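Local coordinates for odorant-binding protein 2a (Homo sapiens, PDB 4RUN), which binds and transports small hydrophobic volatile molecules in nasal mucus, with a higher affinity for aldehydes and large fatty acids, at residues F25-D28 with R29-R32; F53-D57 with R58-K62; K129-V132 with Q133-L137. The protein carries 2 engineered substitutions. One frame throughout, in Å; residues are numbered along the deposited sequence.

How the contacts relate
All three contacts belong to one lipocalin fold. Contacts 1 and 2 are neighbours, their centres 11 Å apart. Arg32 NH1 lies 2.6 Å from Glu56 O, and Arg32 N is 2.7 Å from Met54 O, both probable hydrogen bonds that tie loop 25-32 to the hairpin 53-62. A bound citrate, probably from the crystallisation liquor, meets Arg55 and Lys62 of contact 2 and, weakly, Arg29 of contact 1; its site may mark a pocket. Contact 3, at the end of helix 122-134, lies away from it and touches neither: its nearest atoms are about 8 Å from contact 1 and about 16 Å from contact 2, which lies on the opposite side of the chain's centre.

Contact 1: residues F25-D28 with R29-R32; sequences FPED and RRPR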
ATOM      1  N   PHE A  25      14.184   0.661   5.827  1.00 54.07           N
ATOM      2  CA  PHE A  25      12.966   0.643   6.639  1.00 50.35           C
ATOM      3  C   PHE A  25      13.185  -0.054   7.977  1.00 49.92           C
ATOM      4  O   PHE A  25      13.469  -1.251   8.004  1.00 49.58           O
ATOM      5  CB  PHE A  25      11.876  -0.112   5.891  1.00 49.46           C
ATOM      6  CG  PHE A  25      10.503   0.144   6.414  1.00 48.28           C
ATOM      7  CD1 PHE A  25       9.744   1.219   5.955  1.00 47.47           C
ATOM      8  CD2 PHE A  25       9.971  -0.691   7.382  1.00 48.32           C
ATOM      9  CE1 PHE A  25       8.475   1.444   6.455  1.00 46.92           C
ATOM     10  CE2 PHE A  25       8.713  -0.466   7.889  1.00 47.46           C
ATOM     11  CZ  PHE A  25       7.962   0.605   7.427  1.00 46.92           C
ATOM     12  N   PRO A  26      13.035   0.683   9.089  1.00 49.26           N
ATOM     13  CA  PRO A  26      13.235   0.071  10.405  1.00 48.83           C
ATOM     14  C   PRO A  26      12.206  -1.001  10.725  1.00 48.66           C
ATOM     15  O   PRO A  26      11.017  -0.822  10.458  1.00 49.74           O
ATOM     16  CB  PRO A  26      13.092   1.247  11.369  1.00 49.85           C
ATOM     17  CG  PRO A  26      13.236   2.477  10.540  1.00 50.65           C
ATOM     18  CD  PRO A  26      12.733   2.123   9.183  1.00 49.49           C
ATOM     19  N   GLU A  27      12.657  -2.113  11.288  1.00 49.83           N
ATOM     20  CA  GLU A  27      11.770  -3.221  11.597  1.00 51.69           C
ATOM     21  C   GLU A  27      10.693  -2.812  12.603  1.00 52.34           C
ATOM     22  O   GLU A  27       9.519  -3.136  12.440  1.00 48.96           O
ATOM     23  CB  GLU A  27      12.575  -4.406  12.120  1.00 57.80           C
ATOM     24  CG  GLU A  27      11.883  -5.750  11.948  1.00 63.70           C
ATOM     25  CD  GLU A  27      12.631  -6.879  12.630  1.00 72.53           C
ATOM     26  OE1 GLU A  27      13.786  -6.671  13.058  1.00 76.82           O
ATOM     27  OE2 GLU A  27      12.060  -7.980  12.745  1.00 80.38           O
ATOM     28  N   ASP A  28      11.106  -2.091  13.646  1.00 57.70           N
ATOM     29  CA  ASP A  28      10.181  -1.483  14.609  1.00 56.65           C
ATOM     30  C   ASP A  28       9.006  -0.772  13.917  1.00 54.68           C
ATOM     31  O   ASP A  28       7.923  -0.653  14.474  1.00 59.95           O
ATOM     32  CB  ASP A  28      10.931  -0.561  15.605  1.00 60.28           C
ATOM     33  CG  ASP A  28      11.026   0.909  15.147  1.00 63.34           C
ATOM     34  OD1 ASP A  28      10.512   1.258  14.071  1.00 62.19           O
ATOM     35  OD2 ASP A  28      11.615   1.738  15.888  1.00 67.20           O
ATOM     36  N   ARG A  29       9.210  -0.343  12.680  1.00 51.76           N
ATOM     37  CA  ARG A  29       8.246   0.501  11.983  1.00 48.46           C
ATOM     38  C   ARG A  29       7.169  -0.264  11.199  1.00 46.61           C
ATOM     39  O   ARG A  29       6.222   0.340  10.709  1.00 44.77           O
ATOM     40  CB  ARG A  29       8.982   1.423  11.014  1.00 47.83           C
ATOM     41  CG  ARG A  29       8.353   2.786  10.920  1.00 48.87           C
ATOM     42  CD  ARG A  29       9.150   3.759  10.078  1.00 49.43           C
ATOM     43  NE  ARG A  29       8.215   4.777   9.607  1.00 49.97           N
ATOM     44  CZ  ARG A  29       7.830   5.833  10.312  1.00 51.18           C
ATOM     45  NH1 ARG A  29       8.333   6.067  11.520  1.00 53.92           N
ATOM     46  NH2 ARG A  29       6.950   6.677   9.786  1.00 51.48           N
ATOM     47  N   ARG A  30       7.314  -1.580  11.063  1.00 46.24           N
ATOM     48  CA  ARG A  30       6.380  -2.369  10.261  1.00 45.54           C
ATOM     49  C   ARG A  30       4.989  -2.546  10.874  1.00 46.12           C
ATOM     50  O   ARG A  30       4.881  -2.917  12.034  1.00 50.17           O
ATOM     51  CB  ARG A  30       6.916  -3.767  10.062  1.00 48.51           C
ATOM     52  CG  ARG A  30       8.262  -3.814   9.385  1.00 51.90           C
ATOM     53  CD  ARG A  30       8.692  -5.231   9.156  1.00 52.77           C
ATOM     54  NE  ARG A  30       9.946  -5.267   8.424  1.00 54.64           N
ATOM     55  CZ  ARG A  30      10.418  -6.348   7.817  1.00 53.79           C
ATOM     56  NH1 ARG A  30       9.744  -7.499   7.864  1.00 53.61           N
ATOM     57  NH2 ARG A  30      11.560  -6.269   7.162  1.00 53.21           N
ATOM     58  N   PRO A  31       3.929  -2.320  10.085  1.00 43.72           N
ATOM     59  CA  PRO A  31       2.577  -2.651  10.481  1.00 46.67           C
ATOM     60  C   PRO A  31       2.409  -4.117  10.905  1.00 49.46           C
ATOM     61  O   PRO A  31       2.783  -5.006  10.156  1.00 50.54           O
ATOM     62  CB  PRO A  31       1.778  -2.387   9.209  1.00 46.06           C
ATOM     63  CG  PRO A  31       2.559  -1.360   8.469  1.00 42.53           C
ATOM     64  CD  PRO A  31       3.973  -1.669   8.768  1.00 42.39           C
ATOM     65  N   ARG A  32       1.887  -4.350  12.109  1.00 50.98           N
ATOM     66  CA  ARG A  32       1.570  -5.689  12.579  1.00 53.21           C
ATOM     67  C   ARG A  32       0.222  -6.068  12.043  1.00 52.61           C
ATOM     68  O   ARG A  32      -0.000  -7.208  11.666  1.00 54.96           O
ATOM     69  CB  ARG A  32       1.463  -5.756  14.101  1.00 59.56           C
ATOM     70  CG  ARG A  32       2.769  -5.609  14.855  1.00 62.83           C
ATOM     71  CD  ARG A  32       2.504  -5.492  16.353  1.00 67.39           C
ATOM     72  NE  ARG A  32       1.525  -6.484  16.839  1.00 71.04           N
ATOM     73  CZ  ARG A  32       0.390  -6.219  17.508  1.00 74.02           C
ATOM     74  NH1 ARG A  32       0.028  -4.978  17.813  1.00 73.70           N
ATOM     75  NH2 ARG A  32      -0.406  -7.216  17.883  1.00 77.22           N
TER
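The ring of Phe25 turns an edge to the backbone at Arg30, with CE2 the main point of touch. That atom is 3.6 Å from Arg30 N, which sits at the ring edge, and 3.7 Å from Arg30 CG, while Arg29 CD lies over one face. With CG anti to the backbone N (chi1 -163°), the ring swings back against the turn as its buried, apolar side. Glu27 O accepts a nearly straight bond from Arg30 N, 3.0 Å long, with the donor standing above the carbonyl plane. Pro26 O receives Arg29 N in the same i to i+3 pattern, though the position of that nitrogen is less sure. Proline suits the start of such a turn because its ring limits phi and its nitrogen needs no partner.

The side chains of Pro26 and Arg29 run side by side, CD to CD at 4.0 Å. Farther out, Glu27 CG rests over one face of the Arg30 guanidinium, 4.1 Å from NE; the extended arginine runs past Glu27 while its CG stays against Phe25. Arg108 of strand 106-115 also packs on Phe25 and Pro26, and Arg30 and Pro31 pack on Phe143 of strand 142-143. This short 3-10 turn belongs to the long loop between the first two strands, 12-21 and 33-41, which in lipocalins borders the open end of the barrel.

Contact 2: residues F53-D57 with R58-K62; sequences FMRED and RCIQK. With FLC (citrate anion), chain C.
The Phe53 ring carries Ile60 on one face and meets Lys62 CG and Arg55 NE at its edge. Ile60 CB is 4.1 Å from the ring centroid and only 19° off the normal, a CH-pi contact, and Ile60 CG2 adds a touch at CZ of Phe53, 3.7 Å away. Phe53 turns this way because CG stands between the backbone N and the carbonyl carbon (chi1 63°), which swings the ring across to its strand partner. The Arg55 guanidinium has Phe53 CE2 3.6 Å above one face, toward its rim, while the hydroxyl OHB of a citrate, probably from the crystallisation liquor, lies at its edge, in plane. Arg55 NH2 donates to that OHB at 3.0 Å, and Arg55 NE is bonded to Arg29 O, so bonds at NH2 and NE restrain the rotation of the group.

Beneath these side chains, Phe53 pairs with Ile60 and Arg55 with Arg58, each through two backbone bonds. The type II' turn from Arg55 to Arg58 closes a tight beta hairpin; Glu56 holds its positive-phi position, where glycine is more usual. Between the two hydrogen-bonded pairs, Met54 and Cys59 form a non-hydrogen-bonded pair on the other face of the sheet, with Met54 SD 3.8 Å from Cys59 CB. There Cys59 is joined by a disulfide to Cys151, pinning the C-terminal tail to the hairpin.

Lys62 NZ is hydrogen-bonded to citrate OG2 at 3.2 Å, and Tyr78 and Lys82 bind the same anion. Cationic groups beside an aromatic and aliphatic wall make a place where an anion can settle, Lys62 meeting a carboxylate and Arg55 the hydroxyl, which is consistent with, though no proof of, the protein's affinity for fatty acids.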
ATOM      1  N   PHE A  53      -3.674   1.048  11.100  1.00 53.83           N
ATOM      2  CA  PHE A  53      -2.787  -0.091  11.278  1.00 52.89           C
ATOM      3  C   PHE A  53      -2.103  -0.019  12.625  1.00 54.31           C
ATOM      4  O   PHE A  53      -2.044   1.041  13.234  1.00 55.08           O
ATOM      5  CB  PHE A  53      -1.745  -0.156  10.171  1.00 51.71           C
ATOM      6  CG  PHE A  53      -0.807   1.012  10.136  1.00 52.18           C
ATOM      7  CD1 PHE A  53      -1.107   2.130   9.376  1.00 52.93           C
ATOM      8  CD2 PHE A  53       0.387   0.979  10.834  1.00 51.48           C
ATOM      9  CE1 PHE A  53      -0.243   3.201   9.325  1.00 51.46           C
ATOM     10  CE2 PHE A  53       1.249   2.055  10.796  1.00 51.41           C
ATOM     11  CZ  PHE A  53       0.932   3.166  10.037  1.00 50.74           C
ATOM     12  N   MET A  54      -1.613  -1.159  13.095  1.00 55.78           N
ATOM     13  CA  MET A  54      -0.935  -1.220  14.377  1.00 60.07           C
ATOM     14  C   MET A  54       0.559  -1.283  14.150  1.00 55.84           C
ATOM     15  O   MET A  54       1.047  -2.103  13.403  1.00 51.93           O
ATOM     16  CB  MET A  54      -1.365  -2.446  15.189  1.00 64.55           C
ATOM     17  CG  MET A  54      -2.832  -2.486  15.593  1.00 68.11           C
ATOM     18  SD  MET A  54      -3.194  -1.374  16.940  1.00 78.30           S
ATOM     19  CE  MET A  54      -2.067  -1.971  18.198  1.00 79.63           C
ATOM     20  N   ARG A  55       1.271  -0.409  14.828  1.00 58.15           N
ATOM     21  CA  ARG A  55       2.705  -0.396  14.799  1.00 59.96           C
ATOM     22  C   ARG A  55       3.110  -0.600  16.257  1.00 65.17           C
ATOM     23  O   ARG A  55       3.038   0.330  17.065  1.00 70.72           O
ATOM     24  CB  ARG A  55       3.166   0.942  14.230  1.00 59.07           C
ATOM     25  CG  ARG A  55       4.635   1.034  13.884  1.00 57.98           C
ATOM     26  CD  ARG A  55       4.989   2.440  13.404  1.00 56.34           C
ATOM     27  NE  ARG A  55       4.856   2.610  11.963  1.00 52.54           N
ATOM     28  CZ  ARG A  55       4.559   3.753  11.343  1.00 54.28           C
ATOM     29  NH1 ARG A  55       4.311   4.863  12.025  1.00 53.45           N
ATOM     30  NH2 ARG A  55       4.479   3.782  10.009  1.00 55.75           N
ATOM     31  N   GLU A  56       3.498  -1.831  16.582  1.00 69.31           N
ATOM     32  CA  GLU A  56       3.696  -2.280  17.969  1.00 73.66           C
ATOM     33  C   GLU A  56       2.351  -2.226  18.690  1.00 72.80           C
ATOM     34  O   GLU A  56       1.376  -2.738  18.165  1.00 73.76           O
ATOM     35  CB  GLU A  56       4.801  -1.477  18.658  1.00 79.45           C
ATOM     36  CG  GLU A  56       6.133  -1.604  17.940  1.00 82.80           C
ATOM     37  CD  GLU A  56       7.093  -0.468  18.233  1.00 91.91           C
ATOM     38  OE1 GLU A  56       6.646   0.680  18.057  1.00 92.75           O
ATOM     39  OE2 GLU A  56       8.273  -0.708  18.621  1.00 96.10           O
ATOM     40  N   ASP A  57       2.272  -1.593  19.853  1.00 76.09           N
ATOM     41  CA  ASP A  57       0.994  -1.455  20.559  1.00 77.92           C
ATOM     42  C   ASP A  57       0.205  -0.209  20.136  1.00 75.07           C
ATOM     43  O   ASP A  57      -0.841   0.076  20.706  1.00 84.14           O
ATOM     44  CB  ASP A  57       1.218  -1.457  22.086  1.00 83.17           C
ATOM     45  CG  ASP A  57       1.204  -2.864  22.688  1.00 88.61           C
ATOM     46  OD1 ASP A  57       1.104  -3.852  21.926  1.00 89.94           O
ATOM     47  OD2 ASP A  57       1.282  -2.989  23.931  1.00 92.43           O
ATOM     48  N   ARG A  58       0.685   0.517  19.133  1.00 67.51           N
ATOM     49  CA  ARG A  58       0.126   1.820  18.784  1.00 63.99           C
ATOM     50  C   ARG A  58      -0.797   1.701  17.579  1.00 61.55           C
ATOM     51  O   ARG A  58      -0.374   1.234  16.526  1.00 56.28           O
ATOM     52  CB  ARG A  58       1.258   2.806  18.446  1.00 60.99           C
ATOM     53  CG  ARG A  58       2.484   2.776  19.374  1.00 59.61           C
ATOM     54  CD  ARG A  58       2.271   3.553  20.659  1.00 59.33           C
ATOM     55  NE  ARG A  58       1.923   4.939  20.410  1.00 57.31           N
ATOM     56  CZ  ARG A  58       1.556   5.792  21.360  1.00 58.75           C
ATOM     57  NH1 ARG A  58       1.498   5.402  22.622  1.00 61.00           N
ATOM     58  NH2 ARG A  58       1.242   7.039  21.051  1.00 59.08           N
ATOM     59  N   CYS A  59      -2.051   2.124  17.732  1.00 63.82           N
ATOM     60  CA  CYS A  59      -2.984   2.222  16.607  1.00 63.52           C
ATOM     61  C   CYS A  59      -2.762   3.524  15.854  1.00 63.31           C
ATOM     62  O   CYS A  59      -2.871   4.600  16.437  1.00 66.08           O
ATOM     63  CB  CYS A  59      -4.424   2.201  17.083  1.00 69.07           C
ATOM     64  SG  CYS A  59      -5.592   2.531  15.752  1.00 70.73           S
ATOM     65  N   ILE A  60      -2.482   3.440  14.561  1.00 59.28           N
ATOM     66  CA  ILE A  60      -2.206   4.639  13.784  1.00 58.02           C
ATOM     67  C   ILE A  60      -3.240   4.834  12.678  1.00 60.69           C
ATOM     68  O   ILE A  60      -3.566   3.912  11.933  1.00 58.17           O
ATOM     69  CB  ILE A  60      -0.768   4.624  13.244  1.00 54.99           C
ATOM     70  CG1 ILE A  60       0.212   4.786  14.405  1.00 54.74           C
ATOM     71  CG2 ILE A  60      -0.544   5.758  12.252  1.00 54.42           C
ATOM     72  CD1 ILE A  60       1.563   4.180  14.158  1.00 52.67           C
ATOM     73  N   GLN A  61      -3.762   6.054  12.611  1.00 66.02           N
ATOM     74  CA  GLN A  61      -4.817   6.424  11.700  1.00 71.25           C
ATOM     75  C   GLN A  61      -4.236   7.233  10.568  1.00 73.96           C
ATOM     76  O   GLN A  61      -3.425   8.123  10.809  1.00 79.03           O
ATOM     77  CB  GLN A  61      -5.785   7.304  12.478  1.00 77.60           C
ATOM     78  CG  GLN A  61      -7.124   7.527  11.814  1.00 84.33           C
ATOM     79  CD  GLN A  61      -8.267   7.362  12.793  1.00 90.13           C
ATOM     80  OE1 GLN A  61      -8.198   7.826  13.931  1.00 91.84           O
ATOM     81  NE2 GLN A  61      -9.323   6.683  12.357  1.00 93.03           N
ATOM     82  N   LYS A  62      -4.658   6.930   9.342  1.00 74.57           N
ATOM     83  CA  LYS A  62      -4.168   7.613   8.155  1.00 74.12           C
ATOM     84  C   LYS A  62      -5.345   8.034   7.298  1.00 75.68           C
ATOM     85  O   LYS A  62      -6.385   7.384   7.278  1.00 76.50           O
ATOM     86  CB  LYS A  62      -3.249   6.701   7.348  1.00 74.07           C
ATOM     87  CG  LYS A  62      -1.894   6.445   7.984  1.00 75.91           C
ATOM     88  CD  LYS A  62      -0.964   7.642   7.845  1.00 80.27           C
ATOM     89  CE  LYS A  62       0.192   7.563   8.832  1.00 84.44           C
ATOM     90  NZ  LYS A  62       1.064   8.771   8.795  1.00 87.46           N
TER
HETATM   91  CAC FLC C 201       2.428   6.598   5.270  1.00 96.04           C
HETATM   92  CA  FLC C 201       3.599   5.631   5.392  1.00 87.07           C
HETATM   93  CB  FLC C 201       4.561   5.949   6.540  1.00 77.71           C
HETATM   94  CBC FLC C 201       5.767   5.024   6.451  1.00 71.16           C
HETATM   95  CG  FLC C 201       5.114   7.374   6.445  1.00 86.79           C
HETATM   96  CGC FLC C 201       4.442   8.469   7.268  1.00 89.66           C
HETATM   97  OA1 FLC C 201       2.351   7.370   4.282  1.00 94.15           O
HETATM   98  OA2 FLC C 201       1.556   6.585   6.164  1.00102.86           O
HETATM   99  OB1 FLC C 201       6.618   5.212   5.542  1.00 59.64           O
HETATM  100  OB2 FLC C 201       5.903   4.108   7.296  1.00 67.03           O
HETATM  101  OG1 FLC C 201       4.894   8.733   8.416  1.00 75.29           O
HETATM  102  OG2 FLC C 201       3.498   9.108   6.737  1.00 92.62           O
HETATM  103  OHB FLC C 201       3.915   5.752   7.809  1.00 71.02           O

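Contact 3: residues K129-V132 with Q133-L137; sequences KKLV and QHKGL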
ATOM      1  N   LYS A 129       6.046 -11.307  -5.174  1.00 45.62           N
ATOM      2  CA  LYS A 129       7.463 -11.488  -4.892  1.00 46.59           C
ATOM      3  C   LYS A 129       8.293 -11.287  -6.155  1.00 50.28           C
ATOM      4  O   LYS A 129       9.256 -10.531  -6.148  1.00 52.55           O
ATOM      5  CB  LYS A 129       7.676 -12.886  -4.331  1.00 47.31           C
ATOM      6  CG  LYS A 129       9.107 -13.299  -4.071  1.00 50.00           C
ATOM      7  CD  LYS A 129       9.090 -14.664  -3.390  1.00 53.08           C
ATOM      8  CE  LYS A 129      10.341 -15.478  -3.670  1.00 58.05           C
ATOM      9  NZ  LYS A 129      10.116 -16.930  -3.400  1.00 62.37           N
ATOM     10  N   LYS A 130       7.926 -11.983  -7.226  1.00 52.24           N
ATOM     11  CA  LYS A 130       8.590 -11.839  -8.537  1.00 55.14           C
ATOM     12  C   LYS A 130       8.660 -10.389  -8.987  1.00 56.44           C
ATOM     13  O   LYS A 130       9.698  -9.925  -9.434  1.00 56.75           O
ATOM     14  CB  LYS A 130       7.839 -12.630  -9.616  1.00 55.95           C
ATOM     15  CG  LYS A 130       7.928 -14.132  -9.495  1.00 56.32           C
ATOM     16  CD  LYS A 130       6.785 -14.772 -10.275  1.00 57.87           C
ATOM     17  CE  LYS A 130       7.116 -16.185 -10.728  1.00 58.41           C
ATOM     18  NZ  LYS A 130       5.908 -17.054 -10.688  1.00 57.64           N
ATOM     19  N   LEU A 131       7.538  -9.686  -8.904  1.00 58.62           N
ATOM     20  CA  LEU A 131       7.489  -8.297  -9.344  1.00 64.06           C
ATOM     21  C   LEU A 131       8.340  -7.419  -8.420  1.00 62.24           C
ATOM     22  O   LEU A 131       9.064  -6.525  -8.859  1.00 64.77           O
ATOM     23  CB  LEU A 131       6.044  -7.803  -9.382  1.00 67.99           C
ATOM     24  CG  LEU A 131       5.821  -6.306  -9.664  1.00 73.31           C
ATOM     25  CD1 LEU A 131       4.429  -6.071 -10.254  1.00 74.63           C
ATOM     26  CD2 LEU A 131       6.039  -5.441  -8.421  1.00 71.99           C
ATOM     27  N   VAL A 132       8.242  -7.691  -7.135  1.00 60.21           N
ATOM     28  CA  VAL A 132       9.025  -6.994  -6.130  1.00 60.04           C
ATOM     29  C   VAL A 132      10.529  -7.100  -6.400  1.00 60.82           C
ATOM     30  O   VAL A 132      11.239  -6.101  -6.325  1.00 64.68           O
ATOM     31  CB  VAL A 132       8.638  -7.512  -4.723  1.00 58.66           C
ATOM     32  CG1 VAL A 132       9.772  -7.359  -3.719  1.00 62.68           C
ATOM     33  CG2 VAL A 132       7.399  -6.775  -4.254  1.00 56.83           C
ATOM     34  N   GLN A 133      10.999  -8.300  -6.727  1.00 60.45           N
ATOM     35  CA  GLN A 133      12.417  -8.543  -7.001  1.00 63.06           C
ATOM     36  C   GLN A 133      12.911  -7.855  -8.271  1.00 66.61           C
ATOM     37  O   GLN A 133      14.063  -7.414  -8.338  1.00 65.66           O
ATOM     38  CB  GLN A 133      12.675 -10.039  -7.103  1.00 64.94           C
ATOM     39  CG  GLN A 133      12.490 -10.768  -5.785  1.00 67.31           C
ATOM     40  CD  GLN A 133      12.521 -12.275  -5.938  1.00 71.51           C
ATOM     41  OE1 GLN A 133      11.953 -12.826  -6.893  1.00 73.62           O
ATOM     42  NE2 GLN A 133      13.168 -12.958  -4.990  1.00 69.61           N
ATOM     43  N   HIS A 134      12.036  -7.806  -9.277  1.00 70.36           N
ATOM     44  CA  HIS A 134      12.266  -7.075 -10.534  1.00 71.47           C
ATOM     45  C   HIS A 134      12.663  -5.637 -10.233  1.00 71.24           C
ATOM     46  O   HIS A 134      13.573  -5.099 -10.861  1.00 73.54           O
ATOM     47  CB  HIS A 134      10.983  -7.125 -11.394  1.00 71.80           C
ATOM     48  CG  HIS A 134      11.108  -6.546 -12.777  1.00 76.79           C
ATOM     49  ND1 HIS A 134      10.260  -5.559 -13.237  1.00 76.61           N
ATOM     50  CD2 HIS A 134      11.939  -6.833 -13.809  1.00 80.14           C
ATOM     51  CE1 HIS A 134      10.578  -5.246 -14.480  1.00 80.21           C
ATOM     52  NE2 HIS A 134      11.595  -6.003 -14.850  1.00 83.10           N
ATOM     53  N   LYS A 135      11.997  -5.031  -9.248  1.00 69.24           N
ATOM     54  CA  LYS A 135      12.240  -3.634  -8.887  1.00 71.50           C
ATOM     55  C   LYS A 135      13.383  -3.394  -7.890  1.00 68.68           C
ATOM     56  O   LYS A 135      13.521  -2.288  -7.381  1.00 70.44           O
ATOM     57  CB  LYS A 135      10.952  -3.008  -8.341  1.00 72.89           C
ATOM     58  CG  LYS A 135       9.812  -2.965  -9.347  1.00 78.35           C
ATOM     59  CD  LYS A 135       8.653  -2.137  -8.805  1.00 80.12           C
ATOM     60  CE  LYS A 135       7.454  -2.140  -9.746  1.00 85.39           C
ATOM     61  NZ  LYS A 135       7.765  -1.833 -11.180  1.00 89.37           N
ATOM     62  N   GLY A 136      14.197  -4.409  -7.605  1.00 66.89           N
ATOM     63  CA  GLY A 136      15.350  -4.250  -6.716  1.00 66.25           C
ATOM     64  C   GLY A 136      15.107  -4.517  -5.233  1.00 63.16           C
ATOM     65  O   GLY A 136      16.059  -4.609  -4.453  1.00 63.47           O
ATOM     66  N   LEU A 137      13.845  -4.647  -4.833  1.00 60.09           N
ATOM     67  CA  LEU A 137      13.505  -4.999  -3.444  1.00 58.62           C
ATOM     68  C   LEU A 137      13.710  -6.511  -3.214  1.00 59.40           C
ATOM     69  O   LEU A 137      13.984  -7.253  -4.161  1.00 60.67           O
ATOM     70  CB  LEU A 137      12.066  -4.553  -3.102  1.00 53.76           C
ATOM     71  CG  LEU A 137      11.785  -3.037  -3.131  1.00 52.03           C
ATOM     72  CD1 LEU A 137      10.295  -2.718  -3.063  1.00 49.33           C
ATOM     73  CD2 LEU A 137      12.546  -2.305  -2.028  1.00 52.27           C
TER
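The last turn of helix 122-134 runs through regular i to i+4 bonds, Gln133 N to Lys129 O at 2.9 Å and His134 N to Lys130 O at 3.2 Å, and then ends in a Schellman motif. There Leu137 N reaches back to Val132 O in a weak bond of 3.3 Å, and inside it Gly136 N binds Gln133 O at 3.1 Å. Gly136 takes a positive phi (91°) to reverse the chain; a beta carbon there would jam against the preceding carbonyl oxygen, so the residue without one fits.

The two residues bracketing the motif meet as apolar partners: Val132 CG1 touches Leu137 CB at 3.7 Å, the side chains crossing at about a right angle. One turn of helix separates Leu131 from Lys135, whose aliphatic chain passes Leu131 CD2 at 3.8 Å from CE before its ammonium end makes a cation-pi contact with Tyr98. A lysine serves well here, apolar along its length and charged at the tip.

On another side of the helix Lys129 and Gln133 lie alongside each other, pointing the same way, with Lys129 CG 4.0 Å from Gln133 CD. Gln133 CG stands beside its own backbone N (chi1 -67°), which lays the extended side chain, amide at its end, back along the preceding turn. An alanine here would remove that amide and is likely to leave the Lys129 methylenes without their neighbour and freer to move. Lys130, turned outward, forms a salt bridge with Glu127.

Toward the barrel, Val132 and Leu137 both rest on Val20 of strand 12-21, and Leu131 packs on Leu89 in a loop, so the helix end lies against the outer wall of the lipocalin barrel.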